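Local coordinates for disease resistance protein RRS1 (Arabidopsis thaliana, PDB 4C6S) that pairs with RPS4 through its TIR and other domains to recognise the bacterial effectors AvrRps4 and PopP2, and binds W-box DNA as a transcription factor, at residues H23-L28 with N35-V40; R29-N34 with E134-V139. All blocks are in the same frame, centred on the assembly; numbering follows the deposited sequence.

Both contacts lie in the TIR domain and share helix 20-30. Contact 1 ties the middle of that helix to strand 35-39, the next strand in the chain. Contact 2 packs the turn that ends the helix against helix 128-143. Their centres are 10 Å apart. They meet where Ala27 CB lies 3.8 Å from Val136 CG2, and where Leu28 O probably accepts a hydrogen bond from Ile33 N at 2.9 Å, closing the Schellman turn. Each contact carries a sodium ion at its margin, one on Glu26 and one on Glu134. Neither ion bridges its paired segments. The side chain of Ile33 in contact 2 is about 11 Å from the sodium held by Glu26.

Contact 1. Residues H23-L28 with N35-V40; sequences HLSEAL and NVVVDV. With NA (sodium ion), chain H.
In the beta-alpha-beta unit that opens the TIR fold, Asn35 at the start of strand 35-39 grips one turn of the preceding helix through Ser25. The Asn35 amide uses both its ends. Ser25 OG donates to Asn35 OD1 at 2.6 Å, in the carbonyl plane and on a lone pair. Asn35 ND2 donates to the backbone oxygen Ser25 O at 3.1 Å. This second bond is bent, with an N-H...O angle of 139°, and Ser25 O sits out of the amide plane. ND2 also bonds to Ile33 O, so three bonds fix the rotation of the amide. Asn35 holds CG between its backbone N and carbonyl carbon (chi1 70°), which sends the amide to the helix.

Leu28 crosses the Asn35 side chain obliquely. Its CB is 3.6 Å from Asn35 ND2, and its CD1 is 4.1 Å from Asn35 CB. Val37 adds a looser touch, CG2 to Ser25 CB at 4.2 Å. The helix and strand segments run nearly antiparallel, at 165°, with axes 8.8 Å apart. The side chain of Glu26 leaves the helix away from the strand. Glu26 OE1 binds a sodium ion at 2.4 Å.

Strand 35-39 is an outer strand of the parallel sheet and pairs with strand 8-12. Leu24 and Leu28 rest on Ile10 of that strand. Leu24, Ala27 and Leu28 also touch helix 128-143, while His23 stacks on His23 of the second subunit.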
# COMPACT_ATOMS: atom_id res chain seq x y z
N HIS A 23 -2.85 1.64 4.57
CA HIS A 23 -2.05 2.84 4.36
C HIS A 23 -2.93 4.07 4.43
O HIS A 23 -2.51 5.10 4.95
CB HIS A 23 -1.32 2.81 3.01
CG HIS A 23 -0.41 1.63 2.86
ND1 HIS A 23 0.77 1.50 3.55
CD2 HIS A 23 -0.51 0.53 2.08
CE1 HIS A 23 1.36 0.37 3.21
NE2 HIS A 23 0.60 -0.23 2.30
N LEU A 24 -4.15 3.96 3.90
CA LEU A 24 -5.10 5.07 3.93
C LEU A 24 -5.49 5.39 5.37
O LEU A 24 -5.49 6.56 5.77
CB LEU A 24 -6.36 4.74 3.10
CG LEU A 24 -7.47 5.81 3.09
CD1 LEU A 24 -6.95 7.16 2.58
CD2 LEU A 24 -8.64 5.33 2.23
N SER A 25 -5.79 4.36 6.15
CA SER A 25 -6.10 4.54 7.57
C SER A 25 -4.96 5.20 8.33
O SER A 25 -5.18 6.11 9.15
CB SER A 25 -6.43 3.19 8.21
OG SER A 25 -6.75 3.32 9.58
N GLU A 26 -3.74 4.73 8.08
CA GLU A 26 -2.60 5.26 8.82
C GLU A 26 -2.34 6.71 8.40
O GLU A 26 -1.92 7.53 9.22
CB GLU A 26 -1.36 4.38 8.62
CG GLU A 26 -0.05 4.98 9.13
CD GLU A 26 0.01 5.13 10.64
OE1 GLU A 26 -0.88 4.60 11.35
OE2 GLU A 26 0.97 5.78 11.12
N ALA A 27 -2.57 7.03 7.13
CA ALA A 27 -2.35 8.40 6.67
C ALA A 27 -3.37 9.36 7.28
O ALA A 27 -3.03 10.49 7.65
CB ALA A 27 -2.37 8.45 5.14
N LEU A 28 -4.62 8.92 7.38
CA LEU A 28 -5.62 9.74 8.07
C LEU A 28 -5.23 9.97 9.53
O LEU A 28 -5.33 11.09 10.04
CB LEU A 28 -7.01 9.09 7.99
CG LEU A 28 -7.67 9.12 6.62
CD1 LEU A 28 -8.86 8.17 6.62
CD2 LEU A 28 -8.11 10.54 6.27
N ASN A 35 -10.22 7.41 12.67
CA ASN A 35 -10.90 6.62 11.64
C ASN A 35 -11.04 5.17 12.03
O ASN A 35 -10.31 4.67 12.90
CB ASN A 35 -10.22 6.78 10.26
CG ASN A 35 -8.85 6.11 10.20
OD1 ASN A 35 -8.72 4.95 9.77
ND2 ASN A 35 -7.82 6.82 10.63
N VAL A 36 -12.02 4.50 11.44
CA VAL A 36 -12.20 3.07 11.67
C VAL A 36 -12.41 2.44 10.31
O VAL A 36 -12.75 3.13 9.34
CB VAL A 36 -13.40 2.77 12.58
CG1 VAL A 36 -13.26 3.47 13.92
CG2 VAL A 36 -14.69 3.18 11.89
N VAL A 37 -12.18 1.14 10.23
CA VAL A 37 -12.33 0.45 8.95
C VAL A 37 -13.41 -0.62 9.10
O VAL A 37 -13.43 -1.35 10.09
CB VAL A 37 -11.00 -0.21 8.49
CG1 VAL A 37 -11.23 -1.00 7.22
CG2 VAL A 37 -9.95 0.85 8.22
N VAL A 38 -14.31 -0.67 8.12
CA VAL A 38 -15.33 -1.71 8.07
C VAL A 38 -15.15 -2.55 6.81
O VAL A 38 -15.16 -2.02 5.69
CB VAL A 38 -16.74 -1.12 8.10
CG1 VAL A 38 -17.78 -2.21 7.86
CG2 VAL A 38 -16.98 -0.44 9.43
N ASP A 39 -14.99 -3.85 7.00
CA ASP A 39 -14.84 -4.81 5.92
C ASP A 39 -16.24 -5.23 5.50
O ASP A 39 -16.96 -5.84 6.29
CB ASP A 39 -14.03 -6.02 6.45
CG ASP A 39 -13.85 -7.14 5.43
OD1 ASP A 39 -14.52 -7.15 4.38
OD2 ASP A 39 -13.03 -8.05 5.71
N VAL A 40 -16.65 -4.93 4.26
CA VAL A 40 -18.03 -5.18 3.84
C VAL A 40 -18.27 -6.66 3.55
O VAL A 40 -19.40 -7.06 3.28
CB VAL A 40 -18.43 -4.35 2.59
CG1 VAL A 40 -18.32 -2.86 2.87
CG2 VAL A 40 -17.57 -4.73 1.39
NA NA H . -2.89 3.31 11.57

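Contact 2. Residues R29-N34 with E134-V139; sequences RRKGIN and EIVRDV. With NA (sodium ion), chain G.
Val136, Ile33 and Val139 lose the most surface here, and Lys31 covers the outer edge. Val136 CG1 meets the aliphatic start of Lys31, 4.0 Å from Lys31 CG and 4.1 Å from Lys31 CB. Val136 keeps CG1 opposite its backbone N (chi1 171°), and this branch faces the lysine. Lys31 bends at chi2 (69°), and its charged end makes a cation-pi contact with Tyr140, one turn further along helix 128-143.

Helix 20-30 ends in a Schellman motif. Gly32 takes positive phi (90°), and Gly32 N bonds to Arg29 O at 2.9 Å, one of two bonds back into the last turn. The turn brings Ile33 back toward helix 128-143. Ile33 CD1 lies 4.4 Å from Val139 CG1, a light apolar touch between the ends of two branches. Val8 of strand 8-12 and Phe144 pack against both Ile33 and Val139, making the pair part of the buried layer between sheet and helix. Farther off on helix 128-143, Glu134 OE1 binds a sodium ion at 2.6 Å together with His120.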
# COMPACT_ATOMS: atom_id res chain seq x y z
N ARG A 29 -4.78 8.92 10.20
CA ARG A 29 -4.38 9.05 11.60
C ARG A 29 -3.21 10.02 11.77
O ARG A 29 -3.17 10.80 12.73
CB ARG A 29 -4.02 7.68 12.17
CG ARG A 29 -3.99 7.63 13.67
CD ARG A 29 -3.29 6.38 14.15
NE ARG A 29 -1.92 6.31 13.64
CZ ARG A 29 -0.91 7.03 14.10
NH1 ARG A 29 -1.09 7.92 15.07
NH2 ARG A 29 0.30 6.89 13.57
N ARG A 30 -2.24 9.97 10.85
CA ARG A 30 -1.10 10.87 10.91
C ARG A 30 -1.53 12.32 10.77
O ARG A 30 -0.85 13.22 11.25
CB ARG A 30 -0.09 10.55 9.80
CG ARG A 30 0.77 9.33 10.04
CD ARG A 30 1.99 9.35 9.12
NE ARG A 30 1.62 9.61 7.73
CZ ARG A 30 1.38 8.65 6.84
NH1 ARG A 30 1.48 7.38 7.19
NH2 ARG A 30 1.05 8.97 5.59
N LYS A 31 -2.66 12.52 10.12
CA LYS A 31 -3.16 13.86 9.85
C LYS A 31 -4.01 14.32 11.02
O LYS A 31 -4.47 15.46 11.06
CB LYS A 31 -4.02 13.82 8.58
CG LYS A 31 -4.30 15.19 7.98
CD LYS A 31 -3.04 15.79 7.40
CE LYS A 31 -3.32 17.10 6.69
NZ LYS A 31 -2.14 17.59 5.90
N GLY A 32 -4.20 13.44 12.00
CA GLY A 32 -4.96 13.78 13.18
C GLY A 32 -6.44 13.48 13.00
O GLY A 32 -7.28 13.99 13.74
N ILE A 33 -6.74 12.62 12.04
CA ILE A 33 -8.12 12.30 11.74
C ILE A 33 -8.46 10.88 12.19
O ILE A 33 -8.00 9.90 11.60
CB ILE A 33 -8.40 12.45 10.23
CG1 ILE A 33 -8.20 13.91 9.80
CG2 ILE A 33 -9.80 12.00 9.89
CD1 ILE A 33 -8.22 14.08 8.28
N ASN A 34 -9.25 10.78 13.25
CA ASN A 34 -9.65 9.49 13.78
C ASN A 34 -10.43 8.72 12.73
O ASN A 34 -11.20 9.31 11.96
CB ASN A 34 -10.53 9.67 15.01
CG ASN A 34 -9.82 10.43 16.10
OD1 ASN A 34 -8.62 10.28 16.30
ND2 ASN A 34 -10.57 11.25 16.83
N GLU A 134 -3.97 12.09 -1.86
CA GLU A 134 -5.06 12.84 -2.49
C GLU A 134 -6.35 12.67 -1.72
O GLU A 134 -7.10 13.63 -1.53
CB GLU A 134 -5.22 12.39 -3.95
CG GLU A 134 -4.07 12.87 -4.80
CD GLU A 134 -4.10 12.35 -6.21
OE1 GLU A 134 -4.82 11.35 -6.47
OE2 GLU A 134 -3.41 12.94 -7.06
N ILE A 135 -6.62 11.45 -1.29
CA ILE A 135 -7.85 11.19 -0.53
C ILE A 135 -7.78 11.93 0.80
O ILE A 135 -8.76 12.58 1.20
CB ILE A 135 -8.03 9.69 -0.28
CG1 ILE A 135 -8.22 8.98 -1.62
CG2 ILE A 135 -9.23 9.46 0.64
CD1 ILE A 135 -7.91 7.46 -1.56
N VAL A 136 -6.64 11.84 1.48
CA VAL A 136 -6.45 12.54 2.75
C VAL A 136 -6.61 14.06 2.61
O VAL A 136 -7.26 14.69 3.44
CB VAL A 136 -5.08 12.19 3.39
CG1 VAL A 136 -4.79 13.10 4.60
CG2 VAL A 136 -5.07 10.73 3.82
N ARG A 137 -6.04 14.64 1.56
CA ARG A 137 -6.12 16.10 1.41
C ARG A 137 -7.57 16.53 1.23
O ARG A 137 -8.02 17.53 1.79
CB ARG A 137 -5.28 16.56 0.22
CG ARG A 137 -5.47 18.02 -0.15
CD ARG A 137 -4.47 18.41 -1.23
NE ARG A 137 -4.62 17.54 -2.39
CZ ARG A 137 -3.62 17.08 -3.12
NH1 ARG A 137 -2.36 17.41 -2.85
NH2 ARG A 137 -3.88 16.28 -4.15
N ASP A 138 -8.32 15.75 0.45
CA ASP A 138 -9.73 16.02 0.19
C ASP A 138 -10.52 15.95 1.49
O ASP A 138 -11.26 16.88 1.83
CB ASP A 138 -10.25 15.01 -0.84
CG ASP A 138 -11.72 15.20 -1.19
OD1 ASP A 138 -12.33 16.21 -0.80
OD2 ASP A 138 -12.27 14.31 -1.88
N VAL A 139 -10.38 14.84 2.23
CA VAL A 139 -11.13 14.67 3.48
C VAL A 139 -10.74 15.75 4.49
O VAL A 139 -11.60 16.37 5.13
CB VAL A 139 -10.92 13.26 4.07
CG1 VAL A 139 -11.51 13.17 5.49
CG2 VAL A 139 -11.55 12.22 3.14
NA NA G . -7.38 11.63 -6.37